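Side-chain contacts in glucanase (Clostridium thermocellum, PDB 5GXX), which probably hydrolyses internal beta-1,4-glucosidic bonds of cellulose as a family 9 endoglucanase of the cellulosome: residues P25-N30 against L92-D97; A66-A71 against L86-N91; Y73-D78 against L422-A427; V154-L159 against T163-A168. The protein carries 1 engineered substitution. All coordinates share one frame; numbering follows the deposited sequence.

Contact 1: residues P25-N30 against L92-D97; sequences PLPEWN and LAFALD
Phe-94 is the residue of 92-97 through which this helix segment meets Pro-25, Pro-27 and Trp-29 of the loop 25-30. Before it, Leu-92 is directed away from the loop, and its side chain packs on Ala-65 and Leu-72 of helix 58-75. Phe-94 then reaches outward with CG anti to the backbone N (chi1 -172°), a setting that carries its ring from the helix to the loop. The side chains of Pro-27 and Phe-94 cross at about a right angle: Pro-27 CD lies 3.5 Å from Phe-94 CE1, and Pro-27 CG 4.0 Å from Phe-94 CD1. The carbonyl of Pro-25 comes in at the ring edge, near the ring plane, with O 3.7 Å from Phe-94 CE1. Nearer the helix backbone, Trp-29 CH2 just touches Phe-94 CB at 4.5 Å. The indole also backs the proline, since Pro-27 CG stands 3.5 Å above the centre of the Trp-29 ring, and a type I turn from Pro-27 to Asn-30, closed by Asn-30 N to Pro-27 O at 3.1 Å, brings the two together. Further along the helix, Ala-95 and Leu-96 both pack on Ala-65. No hydrogen bond spans the segments: hydrophobic packing joins them, perhaps helped by the weakly positive ring-edge hydrogens of Phe-94 near the Pro-25 oxygen, which is consistent with a surface loop laid against the barrel by shape more than by polar pairing.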
loop_
_atom_site.group_PDB
_atom_site.type_symbol
_atom_site.label_atom_id
_atom_site.label_comp_id
_atom_site.label_asym_id
_atom_site.label_seq_id
_atom_site.Cartn_x
_atom_site.Cartn_y
_atom_site.Cartn_z
ATOM N N PRO A 25 31.239 7.953 21.563
ATOM C CA PRO A 25 32.289 7.692 20.584
ATOM C C PRO A 25 33.213 6.548 21.016
ATOM O O PRO A 25 33.545 6.419 22.194
ATOM C CB PRO A 25 33.036 9.026 20.514
ATOM C CG PRO A 25 32.905 9.565 21.919
ATOM C CD PRO A 25 31.516 9.149 22.377
ATOM N N LEU A 26 33.612 5.718 20.060
ATOM C CA LEU A 26 34.485 4.587 20.378
ATOM C C LEU A 26 35.879 5.117 20.732
ATOM O O LEU A 26 36.329 6.112 20.153
ATOM C CB LEU A 26 34.581 3.608 19.201
ATOM C CG LEU A 26 33.305 2.901 18.742
ATOM C CD1 LEU A 26 33.596 1.856 17.685
ATOM C CD2 LEU A 26 32.517 2.265 19.862
ATOM N N PRO A 27 36.580 4.444 21.657
ATOM C CA PRO A 27 37.950 4.831 21.956
ATOM C C PRO A 27 38.859 4.414 20.812
ATOM O O PRO A 27 38.506 3.514 20.037
ATOM C CB PRO A 27 38.277 4.027 23.222
ATOM C CG PRO A 27 37.426 2.823 23.137
ATOM C CD PRO A 27 36.187 3.210 22.362
ATOM N N GLU A 28 40.009 5.078 20.702
ATOM C CA GLU A 28 40.956 4.828 19.617
ATOM C C GLU A 28 41.343 3.357 19.573
ATOM O O GLU A 28 41.640 2.820 18.504
ATOM C CB GLU A 28 42.218 5.708 19.728
ATOM C CG GLU A 28 42.979 5.619 21.071
ATOM C CD GLU A 28 44.060 4.520 21.172
ATOM O OE1 GLU A 28 44.431 3.865 20.164
ATOM O OE2 GLU A 28 44.562 4.286 22.296
ATOM N N TRP A 29 41.346 2.707 20.734
ATOM C CA TRP A 29 41.846 1.354 20.845
ATOM C C TRP A 29 40.792 0.262 20.624
ATOM O O TRP A 29 41.100 -0.913 20.781
ATOM C CB TRP A 29 42.533 1.154 22.201
ATOM C CG TRP A 29 41.740 1.659 23.392
ATOM C CD1 TRP A 29 41.939 2.848 24.047
ATOM C CD2 TRP A 29 40.635 1.018 24.066
ATOM N NE1 TRP A 29 41.055 2.973 25.084
ATOM C CE2 TRP A 29 40.243 1.869 25.125
ATOM C CE3 TRP A 29 39.954 -0.194 23.893
ATOM C CZ2 TRP A 29 39.185 1.553 25.991
ATOM C CZ3 TRP A 29 38.921 -0.524 24.782
ATOM C CH2 TRP A 29 38.548 0.356 25.806
ATOM N N ASN A 30 39.559 0.635 20.282
ATOM C CA ASN A 30 38.538 -0.377 19.999
ATOM C C ASN A 30 38.999 -1.304 18.868
ATOM O O ASN A 30 39.406 -0.824 17.803
ATOM C CB ASN A 30 37.259 0.335 19.560
ATOM C CG ASN A 30 36.120 -0.630 19.283
ATOM O OD1 ASN A 30 36.024 -1.168 18.191
ATOM N ND2 ASN A 30 35.247 -0.835 20.264
ATOM N N LEU A 92 37.177 -1.433 31.494
ATOM C CA LEU A 92 36.497 -0.982 32.698
ATOM C C LEU A 92 36.407 0.549 32.699
ATOM O O LEU A 92 35.331 1.089 32.971
ATOM C CB LEU A 92 37.196 -1.512 33.957
ATOM C CG LEU A 92 36.704 -0.934 35.283
ATOM C CD1 LEU A 92 35.203 -1.152 35.494
ATOM C CD2 LEU A 92 37.495 -1.526 36.423
ATOM N N ALA A 93 37.502 1.230 32.361
ATOM C CA ALA A 93 37.527 2.694 32.473
ATOM C C ALA A 93 36.471 3.323 31.586
ATOM O O ALA A 93 35.889 4.346 31.926
ATOM C CB ALA A 93 38.911 3.256 32.128
ATOM N N PHE A 94 36.252 2.718 30.426
ATOM C CA PHE A 94 35.278 3.217 29.467
ATOM C C PHE A 94 33.886 3.276 30.101
ATOM O O PHE A 94 33.153 4.253 29.929
ATOM C CB PHE A 94 35.307 2.337 28.206
ATOM C CG PHE A 94 34.488 2.875 27.078
ATOM C CD1 PHE A 94 35.062 3.758 26.170
ATOM C CD2 PHE A 94 33.165 2.495 26.909
ATOM C CE1 PHE A 94 34.327 4.294 25.124
ATOM C CE2 PHE A 94 32.428 3.028 25.858
ATOM C CZ PHE A 94 33.003 3.919 24.966
ATOM N N ALA A 95 33.512 2.232 30.835
ATOM C CA ALA A 95 32.219 2.203 31.499
ATOM C C ALA A 95 32.176 3.184 32.672
ATOM O O ALA A 95 31.196 3.904 32.838
ATOM C CB ALA A 95 31.882 0.785 31.969
ATOM N N LEU A 96 33.228 3.202 33.487
ATOM C CA LEU A 96 33.300 4.122 34.614
ATOM C C LEU A 96 33.210 5.576 34.147
ATOM O O LEU A 96 32.548 6.375 34.813
ATOM C CB LEU A 96 34.561 3.906 35.459
ATOM C CG LEU A 96 34.583 2.522 36.126
ATOM C CD1 LEU A 96 35.856 2.338 36.933
ATOM C CD2 LEU A 96 33.361 2.218 36.979
ATOM N N ASP A 97 33.831 5.921 33.018
ATOM C CA ASP A 97 33.755 7.292 32.509
ATOM C C ASP A 97 32.305 7.693 32.250
ATOM O O ASP A 97 31.900 8.816 32.538
ATOM C CB ASP A 97 34.609 7.477 31.253
ATOM C CG ASP A 97 36.092 7.504 31.570
ATOM O OD1 ASP A 97 36.455 7.623 32.757
ATOM O OD2 ASP A 97 36.909 7.404 30.634
#

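Contact 2: residues A66-A71 against L86-N91; sequences AMLGWA and LHLERN
In the (alpha/alpha)6 barrel of the family 9 catalytic domain, Leu-68 of helix 58-75 meets Leu-88 of helix 85-101, where the two successive helices run in roughly opposite directions. The contact is small and wholly apolar. Leu-88 CD1 does most of the touching: it lies 4.0 Å from Leu-68 CD1 and is almost as close to CD2 and CB of the same side chain, so a single methyl meets CB and both methyls of Leu-68. The other branch, Leu-88 CD2, reaches one helical turn further and rests 4.4 Å from Ala-71 CB. With CG anti to the backbone N (chi1 -178°), Leu-88 spreads its two methyls between Leu-68 and Ala-71. Val-419 of helix 412-429 packs on both leucines, and Ile-15 of helix 7-20 also touches Leu-88, so the patch is buried among four helices. Next to it Asn-91 turns its amide away from helix 58-75 and back onto its own helix, where its ND2 also bonds to Glu-19 OE2. The same ND2 bonds to His-87 O at 2.9 Å, tilted out of the carbonyl plane and on the opposite face from Asn-91 N, which binds the same oxygen.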
loop_
_atom_site.group_PDB
_atom_site.type_symbol
_atom_site.label_atom_id
_atom_site.label_comp_id
_atom_site.label_asym_id
_atom_site.label_seq_id
_atom_site.Cartn_x
_atom_site.Cartn_y
_atom_site.Cartn_z
ATOM N N ALA A 66 31.348 -2.982 38.163
ATOM C CA ALA A 66 31.782 -3.354 39.510
ATOM C C ALA A 66 32.430 -4.740 39.531
ATOM O O ALA A 66 33.465 -4.952 40.155
ATOM C CB ALA A 66 30.625 -3.289 40.501
ATOM N N MET A 67 31.824 -5.687 38.822
ATOM C CA MET A 67 32.371 -7.044 38.783
ATOM C C MET A 67 33.674 -7.112 37.994
ATOM O O MET A 67 34.558 -7.865 38.402
ATOM C CB MET A 67 31.354 -7.976 38.143
ATOM C CG MET A 67 30.086 -8.177 38.933
ATOM S SD MET A 67 30.372 -8.769 40.594
ATOM C CE MET A 67 30.848 -10.483 40.336
ATOM N N LEU A 68 33.826 -6.330 36.927
ATOM C CA LEU A 68 35.125 -6.218 36.253
ATOM C C LEU A 68 36.180 -5.633 37.192
ATOM O O LEU A 68 37.328 -6.095 37.196
ATOM C CB LEU A 68 35.040 -5.398 34.966
ATOM C CG LEU A 68 34.191 -5.989 33.835
ATOM C CD1 LEU A 68 34.466 -5.245 32.523
ATOM C CD2 LEU A 68 34.390 -7.495 33.618
ATOM N N GLY A 69 35.768 -4.642 37.989
ATOM C CA GLY A 69 36.642 -4.060 39.005
ATOM C C GLY A 69 37.030 -5.107 40.029
ATOM O O GLY A 69 38.211 -5.212 40.394
ATOM N N TRP A 70 36.055 -5.909 40.459
ATOM C CA TRP A 70 36.309 -6.925 41.478
ATOM C C TRP A 70 37.298 -7.944 40.917
ATOM O O TRP A 70 38.195 -8.377 41.646
ATOM C CB TRP A 70 35.001 -7.562 41.969
ATOM C CG TRP A 70 35.113 -8.392 43.224
ATOM C CD1 TRP A 70 36.206 -8.518 44.024
ATOM C CD2 TRP A 70 34.079 -9.187 43.832
ATOM N NE1 TRP A 70 35.932 -9.360 45.078
ATOM C CE2 TRP A 70 34.630 -9.782 44.984
ATOM C CE3 TRP A 70 32.749 -9.489 43.486
ATOM C CZ2 TRP A 70 33.890 -10.637 45.811
ATOM C CZ3 TRP A 70 32.017 -10.324 44.307
ATOM C CH2 TRP A 70 32.594 -10.911 45.444
ATOM N N ALA A 71 37.153 -8.306 39.639
ATOM C CA ALA A 71 38.097 -9.231 39.007
ATOM C C ALA A 71 39.539 -8.715 39.104
ATOM O O ALA A 71 40.462 -9.464 39.458
ATOM C CB ALA A 71 37.699 -9.486 37.570
ATOM N N LEU A 86 45.806 -5.029 30.809
ATOM C CA LEU A 86 45.588 -3.699 30.262
ATOM C C LEU A 86 44.295 -3.637 29.451
ATOM O O LEU A 86 43.592 -2.624 29.485
ATOM C CB LEU A 86 46.789 -3.221 29.433
ATOM C CG LEU A 86 48.061 -2.894 30.235
ATOM C CD1 LEU A 86 49.320 -2.938 29.359
ATOM C CD2 LEU A 86 47.944 -1.550 30.969
ATOM N N HIS A 87 43.982 -4.708 28.726
ATOM C CA HIS A 87 42.674 -4.796 28.062
ATOM C C HIS A 87 41.509 -4.661 29.030
ATOM O O HIS A 87 40.551 -3.916 28.766
ATOM C CB HIS A 87 42.499 -6.095 27.271
ATOM C CG HIS A 87 43.388 -6.189 26.072
ATOM N ND1 HIS A 87 43.350 -5.276 25.041
ATOM C CD2 HIS A 87 44.365 -7.072 25.757
ATOM C CE1 HIS A 87 44.258 -5.596 24.136
ATOM N NE2 HIS A 87 44.880 -6.690 24.541
ATOM N N LEU A 88 41.579 -5.407 30.132
ATOM C CA LEU A 88 40.529 -5.365 31.142
ATOM C C LEU A 88 40.424 -3.980 31.790
ATOM O O LEU A 88 39.321 -3.463 31.971
ATOM C CB LEU A 88 40.742 -6.481 32.167
ATOM C CG LEU A 88 39.688 -6.590 33.271
ATOM C CD1 LEU A 88 38.256 -6.591 32.724
ATOM C CD2 LEU A 88 39.925 -7.830 34.127
ATOM N N GLU A 89 41.567 -3.376 32.113
ATOM C CA GLU A 89 41.575 -2.061 32.742
ATOM C C GLU A 89 40.913 -0.963 31.918
ATOM O O GLU A 89 40.050 -0.238 32.421
ATOM C CB GLU A 89 43.000 -1.645 33.108
ATOM C CG GLU A 89 43.467 -2.320 34.394
ATOM C CD GLU A 89 44.932 -2.104 34.681
ATOM O OE1 GLU A 89 45.636 -1.521 33.830
ATOM O OE2 GLU A 89 45.374 -2.543 35.759
ATOM N N ARG A 90 41.304 -0.832 30.658
ATOM C CA ARG A 90 40.751 0.229 29.820
ATOM C C ARG A 90 39.301 -0.036 29.419
ATOM O O ARG A 90 38.516 0.899 29.269
ATOM C CB ARG A 90 41.637 0.544 28.610
ATOM C CG ARG A 90 41.760 -0.559 27.556
ATOM C CD ARG A 90 42.920 -0.199 26.629
ATOM N NE ARG A 90 43.010 -1.127 25.502
ATOM C CZ ARG A 90 43.927 -1.091 24.539
ATOM N NH1 ARG A 90 44.887 -0.171 24.554
ATOM N NH2 ARG A 90 43.866 -1.979 23.548
ATOM N N ASN A 91 38.919 -1.304 29.286
ATOM C CA ASN A 91 37.502 -1.594 29.090
ATOM C C ASN A 91 36.662 -1.183 30.298
ATOM O O ASN A 91 35.574 -0.634 30.131
ATOM C CB ASN A 91 37.293 -3.065 28.726
ATOM C CG ASN A 91 37.368 -3.268 27.235
ATOM O OD1 ASN A 91 36.454 -2.890 26.504
ATOM N ND2 ASN A 91 38.490 -3.787 26.758
#

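Contact 3: residues Y73-D78 against L422-A427; sequences YEYGDD and LCRLTA
Tyr-75 OH and Arg-424 NE, from the two sides of the contact, both grip OD2 of Asp-317 on helix 301-318, the first by a hydrogen bond and the second by a salt bridge. Both bonds run to this one oxygen; Tyr-75 OH and Arg-424 NE, 4.0 Å apart, do not bond to each other. Tyr-75 OH sits at the edge of the guanidinium, whose plane is turned 77° from the phenol ring. Contact between the two side chains is made by the aliphatic part of the arginine. The chain bends at chi2 (54°), laying CD over one face of the ring in a CH-pi contact, 3.9 Å from the Tyr-75 centroid; Arg-424 CD is 3.5 Å from Tyr-75 CZ. Glu-74 CB covers the opposite face, so the ring is clamped from both sides. The guanidinium is held further by Glu-428, which meets NH1. At the root of the tyrosine, Tyr-75 CB rests 3.9 Å from Cys-423 CB. Toward the surface, Asp-78 follows a turn in which its N bonds to Tyr-75 O. Ala-427 CB lies 3.5 Å from Asp-78 O, and Ala-427 CA makes a CH...O contact with that oxygen. One water donates to both backbone carbonyls, to Asp-78 O at 2.7 Å and to Ala-427 O at 2.9 Å, so the exposed end is bridged indirectly. Helix 412-429, the last of the catalytic domain, here packs beside the early helix 58-75, the kind of meeting that closes the ring of the (alpha/alpha)6 barrel in family 9 glycoside hydrolases.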
loop_
_atom_site.group_PDB
_atom_site.type_symbol
_atom_site.label_atom_id
_atom_site.label_comp_id
_atom_site.label_asym_id
_atom_site.label_seq_id
_atom_site.Cartn_x
_atom_site.Cartn_y
_atom_site.Cartn_z
ATOM N N TYR A 73 40.596 -6.438 41.262
ATOM C CA TYR A 73 40.928 -6.300 42.680
ATOM C C TYR A 73 41.483 -7.597 43.259
ATOM O O TYR A 73 42.424 -7.575 44.048
ATOM C CB TYR A 73 39.705 -5.811 43.472
ATOM C CG TYR A 73 39.924 -5.592 44.950
ATOM C CD1 TYR A 73 40.424 -4.379 45.442
ATOM C CD2 TYR A 73 39.587 -6.576 45.871
ATOM C CE1 TYR A 73 40.611 -4.179 46.808
ATOM C CE2 TYR A 73 39.761 -6.383 47.231
ATOM C CZ TYR A 73 40.283 -5.182 47.695
ATOM O OH TYR A 73 40.448 -5.023 49.057
ATOM N N GLU A 74 40.927 -8.726 42.833
ATOM C CA GLU A 74 41.368 -10.026 43.352
ATOM C C GLU A 74 42.564 -10.596 42.612
ATOM O O GLU A 74 43.459 -11.174 43.233
ATOM C CB GLU A 74 40.233 -11.050 43.244
ATOM C CG GLU A 74 39.005 -10.668 44.057
ATOM C CD GLU A 74 39.254 -10.635 45.544
ATOM O OE1 GLU A 74 40.243 -11.240 46.031
ATOM O OE2 GLU A 74 38.438 -10.016 46.258
ATOM N N TYR A 75 42.554 -10.456 41.291
ATOM C CA TYR A 75 43.399 -11.278 40.435
ATOM C C TYR A 75 44.210 -10.454 39.430
ATOM O O TYR A 75 44.944 -11.015 38.618
ATOM C CB TYR A 75 42.563 -12.426 39.802
ATOM C CG TYR A 75 41.876 -13.321 40.841
ATOM C CD1 TYR A 75 42.603 -13.894 41.884
ATOM C CD2 TYR A 75 40.503 -13.619 40.773
ATOM C CE1 TYR A 75 42.001 -14.694 42.850
ATOM C CE2 TYR A 75 39.886 -14.424 41.747
ATOM C CZ TYR A 75 40.643 -14.960 42.779
ATOM O OH TYR A 75 40.092 -15.763 43.768
ATOM N N GLY A 76 44.126 -9.124 39.481
ATOM C CA GLY A 76 44.819 -8.285 38.499
ATOM C C GLY A 76 46.320 -8.519 38.400
ATOM O O GLY A 76 46.885 -8.553 37.304
ATOM N N ASP A 77 46.964 -8.685 39.551
ATOM C CA ASP A 77 48.398 -8.982 39.601
ATOM C C ASP A 77 48.725 -10.396 39.149
ATOM O O ASP A 77 49.856 -10.682 38.756
ATOM C CB ASP A 77 48.926 -8.843 41.029
ATOM C CG ASP A 77 48.996 -7.405 41.494
ATOM O OD1 ASP A 77 49.183 -6.499 40.653
ATOM O OD2 ASP A 77 48.869 -7.205 42.720
ATOM N N ASP A 78 47.742 -11.282 39.244
ATOM C CA ASP A 78 47.979 -12.707 39.059
ATOM C C ASP A 78 47.833 -13.167 37.609
ATOM O O ASP A 78 48.079 -14.333 37.300
ATOM C CB ASP A 78 47.066 -13.509 39.993
ATOM C CG ASP A 78 47.317 -13.202 41.455
ATOM O OD1 ASP A 78 48.503 -13.071 41.836
ATOM O OD2 ASP A 78 46.335 -13.103 42.226
ATOM N N LEU A 422 37.355 -16.509 35.018
ATOM C CA LEU A 422 38.425 -16.807 34.062
ATOM C C LEU A 422 39.758 -16.202 34.513
ATOM O O LEU A 422 40.814 -16.815 34.328
ATOM C CB LEU A 422 38.079 -16.349 32.644
ATOM C CG LEU A 422 36.896 -17.046 31.975
ATOM C CD1 LEU A 422 36.456 -16.299 30.705
ATOM C CD2 LEU A 422 37.245 -18.509 31.667
ATOM N N CYS A 423 39.717 -15.016 35.102
ATOM C CA CYS A 423 40.935 -14.466 35.715
ATOM C C CYS A 423 41.534 -15.441 36.730
ATOM O O CYS A 423 42.740 -15.691 36.699
ATOM C CB CYS A 423 40.671 -13.135 36.414
ATOM S SG CYS A 423 40.429 -11.751 35.298
ATOM N N ARG A 424 40.716 -15.993 37.625
ATOM C CA ARG A 424 41.209 -16.959 38.602
ATOM C C ARG A 424 41.820 -18.189 37.930
ATOM O O ARG A 424 42.889 -18.672 38.333
ATOM C CB ARG A 424 40.068 -17.384 39.535
ATOM C CG ARG A 424 40.446 -18.446 40.567
ATOM C CD ARG A 424 41.671 -18.034 41.389
ATOM N NE ARG A 424 41.902 -19.028 42.432
ATOM C CZ ARG A 424 42.426 -20.235 42.202
ATOM N NH1 ARG A 424 42.821 -20.606 40.985
ATOM N NH2 ARG A 424 42.565 -21.087 43.212
ATOM N N LEU A 425 41.155 -18.704 36.897
ATOM C CA LEU A 425 41.626 -19.942 36.287
ATOM C C LEU A 425 42.885 -19.740 35.449
ATOM O O LEU A 425 43.782 -20.590 35.458
ATOM C CB LEU A 425 40.496 -20.613 35.508
ATOM C CG LEU A 425 39.531 -21.332 36.455
ATOM C CD1 LEU A 425 38.155 -21.492 35.811
ATOM C CD2 LEU A 425 40.094 -22.678 36.940
ATOM N N THR A 426 42.982 -18.621 34.740
ATOM C CA THR A 426 44.197 -18.387 33.964
ATOM C C THR A 426 45.357 -18.072 34.901
ATOM O O THR A 426 46.492 -18.472 34.625
ATOM C CB THR A 426 44.034 -17.329 32.858
ATOM O OG1 THR A 426 45.162 -17.391 31.976
ATOM C CG2 THR A 426 43.940 -15.935 33.435
ATOM N N ALA A 427 45.078 -17.410 36.019
ATOM C CA ALA A 427 46.115 -17.185 37.019
ATOM C C ALA A 427 46.748 -18.507 37.425
ATOM O O ALA A 427 47.977 -18.617 37.533
ATOM C CB ALA A 427 45.525 -16.488 38.241
HETATM O O HOH W 1 49.328 -16.292 38.717
#

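Contact 4: residues V154-L159 against T163-A168; sequences VGSIVL and TYLRYA
Ser-156 sits almost against the backbone of the facing helix, its CB 3.4 Å from Leu-165 N and 3.8 Å from Tyr-164 CB. This is the tight part of an antiparallel helical hairpin: the axes of 154-158 and 163-168 come within 7.9 Å, at 162° between their directions, and the small residues Gly-155 and Ser-156 lie next to Tyr-164 at this close approach, with Gly-155 C 4.1 Å from Tyr-164 CD2. The serine hydroxyl is turned between its backbone N and carbonyl carbon (chi1 84°), bonding to Ala-153 O of its own helix while lying 3.7 Å from Leu-165 CB; no polar bond crosses to the other segment. Toward the turn the packing is looser. Leu-159, just past the helix end, brings CD1 to the edge of the Tyr-164 ring, 3.9 Å from CE2, and on the outer side Thr-163 and Arg-166 are exposed. Tyr-164 runs past the hairpin to helix 85-101, where its OH bonds to Asp-97 OD1 and its ring packs on Ala-93 and Leu-96. Leu-165 leans instead on Leu-208 and Thr-212 of helix 198-212, while Val-158 faces Leu-72 and Tyr-73 of helix 58-75, setting the hairpin among three other helices of the barrel.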
loop_
_atom_site.group_PDB
_atom_site.type_symbol
_atom_site.label_atom_id
_atom_site.label_comp_id
_atom_site.label_asym_id
_atom_site.label_seq_id
_atom_site.Cartn_x
_atom_site.Cartn_y
_atom_site.Cartn_z
ATOM N N VAL A 154 35.107 0.427 43.689
ATOM C CA VAL A 154 36.119 -0.546 43.293
ATOM C C VAL A 154 37.008 -0.071 42.136
ATOM O O VAL A 154 38.224 -0.281 42.157
ATOM C CB VAL A 154 35.515 -1.946 43.054
ATOM C CG1 VAL A 154 34.493 -1.953 41.896
ATOM C CG2 VAL A 154 36.624 -2.959 42.845
ATOM N N GLY A 155 36.432 0.604 41.142
ATOM C CA GLY A 155 37.225 1.141 40.038
ATOM C C GLY A 155 38.326 2.083 40.491
ATOM O O GLY A 155 39.437 2.061 39.956
ATOM N N SER A 156 37.992 2.902 41.486
ATOM C CA SER A 156 38.945 3.873 42.035
ATOM C C SER A 156 40.149 3.164 42.654
ATOM O O SER A 156 41.263 3.674 42.575
ATOM C CB SER A 156 38.259 4.792 43.050
ATOM O OG SER A 156 38.181 4.234 44.356
ATOM N N ILE A 157 39.942 1.989 43.242
ATOM C CA ILE A 157 41.059 1.209 43.784
ATOM C C ILE A 157 41.908 0.626 42.653
ATOM O O ILE A 157 43.118 0.852 42.566
ATOM C CB ILE A 157 40.582 0.020 44.652
ATOM C CG1 ILE A 157 39.656 0.513 45.764
ATOM C CG2 ILE A 157 41.752 -0.826 45.178
ATOM C CD1 ILE A 157 39.022 -0.606 46.586
ATOM N N VAL A 158 41.264 -0.146 41.786
ATOM C CA VAL A 158 42.026 -0.930 40.825
ATOM C C VAL A 158 42.635 -0.084 39.712
ATOM O O VAL A 158 43.623 -0.501 39.096
ATOM C CB VAL A 158 41.216 -2.150 40.299
ATOM C CG1 VAL A 158 40.652 -2.930 41.461
ATOM C CG2 VAL A 158 40.090 -1.748 39.351
ATOM N N LEU A 159 42.054 1.091 39.465
ATOM C CA LEU A 159 42.572 2.034 38.473
ATOM C C LEU A 159 43.207 3.285 39.096
ATOM O O LEU A 159 43.563 4.222 38.376
ATOM C CB LEU A 159 41.481 2.431 37.468
ATOM C CG LEU A 159 40.781 1.290 36.712
ATOM C CD1 LEU A 159 39.690 1.806 35.787
ATOM C CD2 LEU A 159 41.807 0.480 35.921
ATOM N N THR A 163 39.187 10.605 40.852
ATOM C CA THR A 163 37.916 11.079 40.319
ATOM C C THR A 163 36.854 10.013 40.574
ATOM O O THR A 163 35.763 10.325 41.046
ATOM C CB THR A 163 38.023 11.407 38.812
ATOM O OG1 THR A 163 38.911 12.515 38.630
ATOM C CG2 THR A 163 36.678 11.761 38.193
ATOM N N TYR A 164 37.177 8.757 40.279
ATOM C CA TYR A 164 36.190 7.708 40.485
ATOM C C TYR A 164 35.755 7.652 41.951
ATOM O O TYR A 164 34.569 7.473 42.234
ATOM C CB TYR A 164 36.672 6.336 39.982
ATOM C CG TYR A 164 36.917 6.253 38.485
ATOM C CD1 TYR A 164 36.297 7.127 37.591
ATOM C CD2 TYR A 164 37.789 5.303 37.959
ATOM C CE1 TYR A 164 36.537 7.056 36.218
ATOM C CE2 TYR A 164 38.037 5.237 36.609
ATOM C CZ TYR A 164 37.415 6.110 35.739
ATOM O OH TYR A 164 37.671 6.006 34.386
ATOM N N LEU A 165 36.692 7.850 42.876
ATOM C CA LEU A 165 36.391 7.799 44.302
ATOM C C LEU A 165 35.506 8.973 44.718
ATOM O O LEU A 165 34.570 8.808 45.501
ATOM C CB LEU A 165 37.678 7.768 45.144
ATOM C CG LEU A 165 37.442 7.767 46.659
ATOM C CD1 LEU A 165 36.626 6.568 47.164
ATOM C CD2 LEU A 165 38.762 7.875 47.406
ATOM N N ARG A 166 35.795 10.147 44.161
ATOM C CA ARG A 166 34.985 11.332 44.420
ATOM C C ARG A 166 33.519 11.093 44.036
ATOM O O ARG A 166 32.610 11.392 44.823
ATOM C CB ARG A 166 35.568 12.535 43.675
ATOM C CG ARG A 166 34.745 13.815 43.796
ATOM C CD ARG A 166 35.403 14.968 43.030
ATOM N NE ARG A 166 34.564 16.166 42.974
ATOM C CZ ARG A 166 34.486 17.089 43.940
ATOM N NH1 ARG A 166 35.169 16.952 45.072
ATOM N NH2 ARG A 166 33.688 18.142 43.778
ATOM N N TYR A 167 33.303 10.541 42.841
ATOM C CA TYR A 167 31.956 10.260 42.348
ATOM C C TYR A 167 31.321 9.067 43.053
ATOM O O TYR A 167 30.112 9.060 43.271
ATOM C CB TYR A 167 31.935 10.115 40.825
ATOM C CG TYR A 167 31.997 11.471 40.151
ATOM C CD1 TYR A 167 33.207 12.158 40.026
ATOM C CD2 TYR A 167 30.839 12.082 39.675
ATOM C CE1 TYR A 167 33.259 13.424 39.438
ATOM C CE2 TYR A 167 30.880 13.345 39.081
ATOM C CZ TYR A 167 32.094 14.001 38.955
ATOM O OH TYR A 167 32.141 15.251 38.365
ATOM N N ALA A 168 32.123 8.067 43.416
ATOM C CA ALA A 168 31.599 6.975 44.236
ATOM C C ALA A 168 30.995 7.513 45.533
ATOM O O ALA A 168 29.920 7.083 45.959
ATOM C CB ALA A 168 32.686 5.983 44.552
#

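Overall arrangement
All four contacts belong to the helical catalytic part of the chain, away from the beta-rich C-terminal region. Contact 2 is central: its centre lies 11 Å from that of contact 3 and 12 Å from those of contacts 1 and 4, and it touches all three. It shares helix 85-101 with contact 1 and helix 58-75 with contact 3. Contacts 1 and 3 do not touch, their centres being 22 Å apart. Along the chain, contacts 1 and 2 close before contact 4 opens, whereas contact 3 spans over 340 residues. Local helix packing, an outer loop and a long-range closure thus combine in one barrel.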